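Local coordinates for glycosyltransferase (Streptomyces halstedii, PDB 3WAD), which is a glycosyltransferase of the GT-B fold, built from two Rossmann-like domains, at residues Met5-Asn10 with Val31-His36; Trp122-Val127 with Glu141-Pro146. All blocks are in the same frame, centred on the assembly; numbering follows the deposited sequence.

Contact 1: residues Met5-Asn10 with Val31-His36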
ATOM      1  N   MET B   5      -6.540  10.437   7.952  1.00 24.75           N
ATOM      2  CA  MET B   5      -6.584  11.040   6.604  1.00 23.64           C
ATOM      3  C   MET B   5      -7.968  10.964   6.061  1.00 25.16           C
ATOM      4  O   MET B   5      -8.648   9.945   6.261  1.00 24.49           O
ATOM      5  CB  MET B   5      -5.670  10.286   5.681  1.00 23.72           C
ATOM      6  CG  MET B   5      -4.238  10.193   6.292  1.00 24.23           C
ATOM      7  SD  MET B   5      -3.021   9.436   5.172  1.00 27.67           S
ATOM      8  CE  MET B   5      -2.899  10.640   3.815  1.00 23.68           C
ATOM      9  N   THR B   6      -8.438  12.045   5.424  1.00 23.69           N
ATOM     10  CA  THR B   6      -9.794  11.999   4.977  1.00 24.16           C
ATOM     11  C   THR B   6      -9.844  12.512   3.514  1.00 23.75           C
ATOM     12  O   THR B   6      -9.134  13.437   3.151  1.00 23.19           O
ATOM     13  CB  THR B   6     -10.723  12.675   5.939  1.00 24.01           C
ATOM     14  OG1 THR B   6     -12.085  12.551   5.477  1.00 27.09           O
ATOM     15  CG2 THR B   6     -10.343  14.171   6.147  1.00 25.55           C
ATOM     16  N   VAL B   7     -10.661  11.873   2.697  1.00 23.40           N
ATOM     17  CA  VAL B   7     -10.823  12.301   1.299  1.00 22.65           C
ATOM     18  C   VAL B   7     -12.276  11.990   0.921  1.00 21.41           C
ATOM     19  O   VAL B   7     -12.806  10.938   1.346  1.00 21.25           O
ATOM     20  CB  VAL B   7      -9.740  11.658   0.373  1.00 20.30           C
ATOM     21  CG1 VAL B   7      -9.859  10.151   0.396  1.00 22.96           C
ATOM     22  CG2 VAL B   7      -9.897  12.122  -1.087  1.00 18.68           C
ATOM     23  N   PHE B   8     -12.949  12.881   0.165  1.00 22.42           N
ATOM     24  CA  PHE B   8     -14.277  12.557  -0.357  1.00 20.71           C
ATOM     25  C   PHE B   8     -14.201  11.327  -1.329  1.00 22.19           C
ATOM     26  O   PHE B   8     -13.117  10.990  -1.785  1.00 20.81           O
ATOM     27  CB  PHE B   8     -15.010  13.766  -0.993  1.00 23.35           C
ATOM     28  CG  PHE B   8     -14.460  14.178  -2.339  1.00 22.77           C
ATOM     29  CD1 PHE B   8     -15.117  13.789  -3.522  1.00 23.11           C
ATOM     30  CD2 PHE B   8     -13.228  14.861  -2.449  1.00 25.32           C
ATOM     31  CE1 PHE B   8     -14.551  14.127  -4.825  1.00 22.67           C
ATOM     32  CE2 PHE B   8     -12.676  15.234  -3.701  1.00 22.88           C
ATOM     33  CZ  PHE B   8     -13.345  14.888  -4.891  1.00 23.62           C
ATOM     34  N   ALA B   9     -15.340  10.657  -1.617  1.00 21.97           N
ATOM     35  CA  ALA B   9     -15.322   9.420  -2.418  1.00 23.01           C
ATOM     36  C   ALA B   9     -15.049   9.663  -3.890  1.00 23.62           C
ATOM     37  O   ALA B   9     -15.962   9.902  -4.723  1.00 22.73           O
ATOM     38  CB  ALA B   9     -16.632   8.549  -2.187  1.00 22.25           C
ATOM     39  N   ASN B  10     -13.760   9.618  -4.231  1.00 23.49           N
ATOM     40  CA  ASN B  10     -13.312   9.870  -5.592  1.00 23.49           C
ATOM     41  C   ASN B  10     -11.998   9.164  -5.695  1.00 24.24           C
ATOM     42  O   ASN B  10     -11.093   9.494  -4.916  1.00 22.81           O
ATOM     43  CB  ASN B  10     -13.054  11.380  -5.840  1.00 22.68           C
ATOM     44  CG  ASN B  10     -12.510  11.652  -7.264  1.00 26.12           C
ATOM     45  OD1 ASN B  10     -11.318  11.550  -7.556  1.00 27.49           O
ATOM     46  ND2 ASN B  10     -13.405  12.010  -8.142  1.00 32.68           N
ATOM     47  N   VAL B  31      -2.511   4.539  10.394  1.00 28.74           N
ATOM     48  CA  VAL B  31      -3.179   5.456   9.440  1.00 25.63           C
ATOM     49  C   VAL B  31      -4.577   4.925   9.165  1.00 25.56           C
ATOM     50  O   VAL B  31      -4.747   3.758   8.843  1.00 25.75           O
ATOM     51  CB  VAL B  31      -2.387   5.463   8.164  1.00 27.17           C
ATOM     52  CG1 VAL B  31      -3.020   6.401   7.111  1.00 21.32           C
ATOM     53  CG2 VAL B  31      -0.926   5.905   8.459  1.00 21.47           C
ATOM     54  N   HIS B  32      -5.568   5.758   9.386  1.00 24.91           N
ATOM     55  CA  HIS B  32      -6.922   5.491   8.973  1.00 25.17           C
ATOM     56  C   HIS B  32      -7.289   6.366   7.749  1.00 23.58           C
ATOM     57  O   HIS B  32      -7.063   7.616   7.770  1.00 22.37           O
ATOM     58  CB  HIS B  32      -7.924   5.779  10.124  1.00 24.71           C
ATOM     59  CG  HIS B  32      -7.898   4.761  11.232  1.00 25.90           C
ATOM     60  ND1 HIS B  32      -8.577   4.943  12.417  1.00 28.20           N
ATOM     61  CD2 HIS B  32      -7.291   3.557  11.334  1.00 27.32           C
ATOM     62  CE1 HIS B  32      -8.411   3.883  13.186  1.00 25.50           C
ATOM     63  NE2 HIS B  32      -7.606   3.045  12.569  1.00 25.58           N
ATOM     64  N   ILE B  33      -7.909   5.756   6.730  1.00 21.55           N
ATOM     65  CA  ILE B  33      -8.428   6.548   5.588  1.00 22.27           C
ATOM     66  C   ILE B  33      -9.941   6.629   5.712  1.00 21.96           C
ATOM     67  O   ILE B  33     -10.663   5.589   5.546  1.00 22.59           O
ATOM     68  CB  ILE B  33      -8.044   5.967   4.128  1.00 22.72           C
ATOM     69  CG1 ILE B  33      -6.579   5.489   4.087  1.00 23.59           C
ATOM     70  CG2 ILE B  33      -8.478   6.962   2.968  1.00 20.99           C
ATOM     71  CD1 ILE B  33      -5.497   6.648   4.292  1.00 21.65           C
ATOM     72  N   ALA B  34     -10.436   7.822   5.994  1.00 20.90           N
ATOM     73  CA  ALA B  34     -11.868   7.944   6.192  1.00 21.72           C
ATOM     74  C   ALA B  34     -12.409   8.520   4.921  1.00 23.42           C
ATOM     75  O   ALA B  34     -11.879   9.529   4.439  1.00 21.48           O
ATOM     76  CB  ALA B  34     -12.162   8.917   7.409  1.00 21.91           C
ATOM     77  N   SER B  35     -13.500   7.940   4.414  1.00 23.60           N
ATOM     78  CA  SER B  35     -14.134   8.406   3.201  1.00 21.53           C
ATOM     79  C   SER B  35     -15.552   7.858   3.214  1.00 24.09           C
ATOM     80  O   SER B  35     -15.896   6.997   4.091  1.00 24.99           O
ATOM     81  CB  SER B  35     -13.299   7.941   1.978  1.00 22.36           C
ATOM     82  OG  SER B  35     -13.680   8.527   0.736  1.00 21.07           O
ATOM     83  N   HIS B  36     -16.402   8.357   2.322  1.00 23.31           N
ATOM     84  CA  HIS B  36     -17.745   7.767   2.135  1.00 23.79           C
ATOM     85  C   HIS B  36     -17.687   6.268   1.823  1.00 23.67           C
ATOM     86  O   HIS B  36     -16.682   5.761   1.332  1.00 21.84           O
ATOM     87  CB  HIS B  36     -18.576   8.494   1.066  1.00 23.35           C
ATOM     88  CG  HIS B  36     -18.526   9.999   1.155  1.00 25.27           C
ATOM     89  ND1 HIS B  36     -17.457  10.737   0.695  1.00 24.34           N
ATOM     90  CD2 HIS B  36     -19.441  10.902   1.603  1.00 24.16           C
ATOM     91  CE1 HIS B  36     -17.700  12.022   0.858  1.00 23.68           C
ATOM     92  NE2 HIS B  36     -18.902  12.155   1.394  1.00 24.85           N
TER

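Contact 2: residues Trp122-Val127 with Glu141-Pro146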
ATOM      1  N   TRP B 122     -11.039   8.021  18.422  1.00 35.92           N
ATOM      2  CA  TRP B 122      -9.660   7.599  18.097  1.00 32.41           C
ATOM      3  C   TRP B 122      -8.609   8.557  18.557  1.00 33.22           C
ATOM      4  O   TRP B 122      -7.377   8.223  18.591  1.00 32.72           O
ATOM      5  CB  TRP B 122      -9.478   7.483  16.545  1.00 32.45           C
ATOM      6  CG  TRP B 122      -8.286   6.613  16.114  1.00 30.23           C
ATOM      7  CD1 TRP B 122      -7.953   5.390  16.676  1.00 29.91           C
ATOM      8  CD2 TRP B 122      -7.363   6.798  15.017  1.00 29.75           C
ATOM      9  NE1 TRP B 122      -6.912   4.846  16.045  1.00 25.16           N
ATOM     10  CE2 TRP B 122      -6.503   5.669  15.017  1.00 27.27           C
ATOM     11  CE3 TRP B 122      -7.189   7.777  14.031  1.00 27.74           C
ATOM     12  CZ2 TRP B 122      -5.462   5.491  14.063  1.00 26.09           C
ATOM     13  CZ3 TRP B 122      -6.153   7.619  13.100  1.00 21.12           C
ATOM     14  CH2 TRP B 122      -5.278   6.486  13.129  1.00 27.62           C
ATOM     15  N   GLN B 123      -9.048   9.802  18.699  1.00 34.07           N
ATOM     16  CA  GLN B 123      -8.186  10.947  19.012  1.00 34.94           C
ATOM     17  C   GLN B 123      -6.854  10.987  18.242  1.00 33.71           C
ATOM     18  O   GLN B 123      -5.831  10.862  18.834  1.00 34.97           O
ATOM     19  CB  GLN B 123      -7.965  11.049  20.554  1.00 36.45           C
ATOM     20  CG  GLN B 123      -9.306  11.336  21.322  1.00 40.15           C
ATOM     21  CD  GLN B 123      -9.680  12.796  21.299  1.00 41.29           C
ATOM     22  OE1 GLN B 123      -8.822  13.623  21.070  1.00 42.49           O
ATOM     23  NE2 GLN B 123     -10.973  13.127  21.546  1.00 41.26           N
ATOM     24  N   PRO B 124      -6.865  11.281  16.910  1.00 31.96           N
ATOM     25  CA  PRO B 124      -5.655  11.298  16.125  1.00 31.07           C
ATOM     26  C   PRO B 124      -4.607  12.361  16.517  1.00 30.79           C
ATOM     27  O   PRO B 124      -4.985  13.403  16.949  1.00 29.69           O
ATOM     28  CB  PRO B 124      -6.186  11.626  14.727  1.00 30.45           C
ATOM     29  CG  PRO B 124      -7.276  12.437  14.938  1.00 31.65           C
ATOM     30  CD  PRO B 124      -7.985  11.850  16.169  1.00 31.54           C
ATOM     31  N   ASP B 125      -3.322  12.148  16.290  1.00 30.86           N
ATOM     32  CA  ASP B 125      -2.338  13.211  16.532  1.00 31.62           C
ATOM     33  C   ASP B 125      -2.107  14.168  15.372  1.00 32.45           C
ATOM     34  O   ASP B 125      -1.447  15.239  15.558  1.00 30.34           O
ATOM     35  CB  ASP B 125      -0.999  12.590  16.860  1.00 31.53           C
ATOM     36  CG  ASP B 125      -1.118  11.641  18.084  1.00 36.19           C
ATOM     37  OD1 ASP B 125      -1.437  12.166  19.187  1.00 38.54           O
ATOM     38  OD2 ASP B 125      -1.080  10.387  17.908  1.00 33.82           O
ATOM     39  N   LEU B 126      -2.547  13.744  14.170  1.00 30.76           N
ATOM     40  CA  LEU B 126      -2.434  14.556  12.899  1.00 29.07           C
ATOM     41  C   LEU B 126      -3.688  14.225  12.027  1.00 30.71           C
ATOM     42  O   LEU B 126      -4.072  13.023  11.939  1.00 28.92           O
ATOM     43  CB  LEU B 126      -1.101  14.215  12.230  1.00 29.84           C
ATOM     44  CG  LEU B 126      -0.656  15.014  10.966  1.00 26.73           C
ATOM     45  CD1 LEU B 126      -0.407  16.489  11.347  1.00 25.61           C
ATOM     46  CD2 LEU B 126       0.516  14.382  10.363  1.00 29.90           C
ATOM     47  N   VAL B 127      -4.448  15.251  11.578  1.00 29.31           N
ATOM     48  CA  VAL B 127      -5.418  15.067  10.467  1.00 27.36           C
ATOM     49  C   VAL B 127      -4.796  15.563   9.131  1.00 28.59           C
ATOM     50  O   VAL B 127      -4.179  16.684   9.070  1.00 26.91           O
ATOM     51  CB  VAL B 127      -6.787  15.651  10.787  1.00 28.31           C
ATOM     52  CG1 VAL B 127      -7.835  15.549   9.533  1.00 26.69           C
ATOM     53  CG2 VAL B 127      -7.358  14.965  12.093  1.00 25.77           C
ATOM     54  N   GLU B 141     -10.154  19.996  14.691  1.00 36.64           N
ATOM     55  CA  GLU B 141     -10.239  21.094  15.616  1.00 40.47           C
ATOM     56  C   GLU B 141     -11.156  20.756  16.795  1.00 40.69           C
ATOM     57  O   GLU B 141     -11.201  21.469  17.776  1.00 41.35           O
ATOM     58  CB  GLU B 141     -10.801  22.317  14.889  1.00 38.66           C
ATOM     59  CG  GLU B 141      -9.799  22.808  13.847  1.00 44.32           C
ATOM     60  CD  GLU B 141      -8.880  23.880  14.346  1.00 47.83           C
ATOM     61  OE1 GLU B 141      -8.071  24.405  13.516  1.00 43.94           O
ATOM     62  OE2 GLU B 141      -8.990  24.206  15.564  1.00 49.74           O
ATOM     63  N   ALA B 142     -11.932  19.690  16.667  1.00 41.59           N
ATOM     64  CA  ALA B 142     -12.710  19.232  17.778  1.00 40.78           C
ATOM     65  C   ALA B 142     -11.754  18.607  18.798  1.00 40.55           C
ATOM     66  O   ALA B 142     -12.117  18.398  19.922  1.00 42.97           O
ATOM     67  CB  ALA B 142     -13.775  18.291  17.279  1.00 42.16           C
ATOM     68  N   VAL B 143     -10.497  18.424  18.454  1.00 39.60           N
ATOM     69  CA  VAL B 143      -9.585  17.669  19.298  1.00 40.33           C
ATOM     70  C   VAL B 143      -8.147  18.286  19.321  1.00 40.33           C
ATOM     71  O   VAL B 143      -7.120  17.558  19.633  1.00 40.58           O
ATOM     72  CB  VAL B 143      -9.601  16.083  18.947  1.00 40.03           C
ATOM     73  CG1 VAL B 143     -11.059  15.489  18.923  1.00 40.09           C
ATOM     74  CG2 VAL B 143      -8.873  15.730  17.663  1.00 39.24           C
ATOM     75  N   GLY B 144      -8.058  19.569  18.905  1.00 38.67           N
ATOM     76  CA  GLY B 144      -6.768  20.273  18.817  1.00 35.05           C
ATOM     77  C   GLY B 144      -5.707  19.414  18.164  1.00 36.73           C
ATOM     78  O   GLY B 144      -4.469  19.441  18.541  1.00 36.17           O
ATOM     79  N   ALA B 145      -6.111  18.649  17.135  1.00 32.77           N
ATOM     80  CA  ALA B 145      -4.998  18.134  16.359  1.00 29.72           C
ATOM     81  C   ALA B 145      -4.705  19.199  15.300  1.00 27.56           C
ATOM     82  O   ALA B 145      -5.632  19.806  14.746  1.00 27.95           O
ATOM     83  CB  ALA B 145      -5.323  16.732  15.728  1.00 27.95           C
ATOM     84  N   PRO B 146      -3.437  19.397  15.016  1.00 26.34           N
ATOM     85  CA  PRO B 146      -2.947  20.153  13.932  1.00 26.80           C
ATOM     86  C   PRO B 146      -3.420  19.356  12.630  1.00 29.89           C
ATOM     87  O   PRO B 146      -3.568  18.087  12.658  1.00 28.10           O
ATOM     88  CB  PRO B 146      -1.468  20.011  14.107  1.00 28.51           C
ATOM     89  CG  PRO B 146      -1.307  18.611  14.858  1.00 24.88           C
ATOM     90  CD  PRO B 146      -2.379  18.618  15.719  1.00 25.53           C
TER

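Contact 1: residues Met5-Asn10 with Val31-His36
Met5 bridges two parallel strands through both of its backbone polar atoms: its N donates to His32 O at 2.9 Å, and its O accepts from Ala34 N at 2.8 Å in a nearly straight bond (175° at the hydrogen). Its side chain lies alongside that of Ile33, the two pointing the same way, and the thioether sulfur SD rests 3.6 Å from Val31 CG1; Ala21 of helix 18-27 packs on Met5 and Ile33. Thr6 and Ala34 carry their side chains on the other face, against Leu115 of helix 109-122. With OG1 anti to the backbone N (chi1 -177°), the Thr6 hydroxyl donates to Ala34 O at 3.2 Å from well above the carbonyl plane, while Val7 N binds the same oxygen close to its axis, so two donors grip one buried carbonyl. This is the beta-alpha-beta crossover that opens the N-terminal Rossmann-like domain of a GT-B protein, strands 2-6 and 30-35 being joined through helices 11-16 and 18-27. Past the paired residues, Val7 O is held by Ser35 OG at 2.6 Å, a hydroxyl that Asn39 also engages. Phe8 starts its side chain away from 31-36, but its CA meets the edge of the His36 imidazole in plane, 3.7 Å from His36 CE1. Ala9 N gives a weak, bent hydrogen bond to His36 ND1 at 3.1 Å, and Ala9 CB packs beside the same ring.

Contact 2: residues Trp122-Val127 with Glu141-Pro146
Where strands 126-130 and 147-150, neighbours in the middle of the parallel sheet of the N-terminal Rossmann-like domain, are entered, the turn after helix 109-122 packs on the loop after helix 135-141. At its outer end the amide of Gln123 and the side chain of Val143 meet at a slant: OE1 comes to 3.3 Å from Val143 CB, and NE2 to 3.5 Å from CG1. A bend at chi2 (-81°) brings the amide across to the valine, and a hydrogen bond from NE2 to Arg120 O ties it back to the end of helix 109-122. Further in, Ala145 points its methyl at the backbone of 124-125, with CB 3.6 Å from Pro124 O. The ring of Pro146 sets CG at 3.4 Å from Asp125 O, and Leu126 CD1 reaches the same CG at 4.2 Å. The polar link is a backbone one, Val127 N to Pro146 O at 3.2 Å, fairly straight (163°) and in the carbonyl plane. Val127 also pairs with Val148, carrying the strand pairing inward. Strand 2-6 borders the other edge of strand 126-130, its Leu4 touching Pro124 and Val127, while C-terminal helix 402-415 packs over Leu126 and Pro146 through Val412.

Contacts 1 and 2 belong to the same parallel sheet, where strands 2-6 and 126-130 are neighbours, and their centres lie about 15 Å apart. They touch directly through the stacked rings of His32 and Trp122, which join strand 30-35 to the end of helix 109-122. Contact 1 is buried throughout and dense in hydrogen bonds, with hydroxyls and an imidazole joining the backbone. Contact 2 is farther from the chain centre and has a single hydrogen bond; van der Waals packing makes up the rest, from buried Ala145 and Pro146 out to exposed Gln123. The first follows its strands past their C-terminal ends, the second approaches the N-terminal ends of its own.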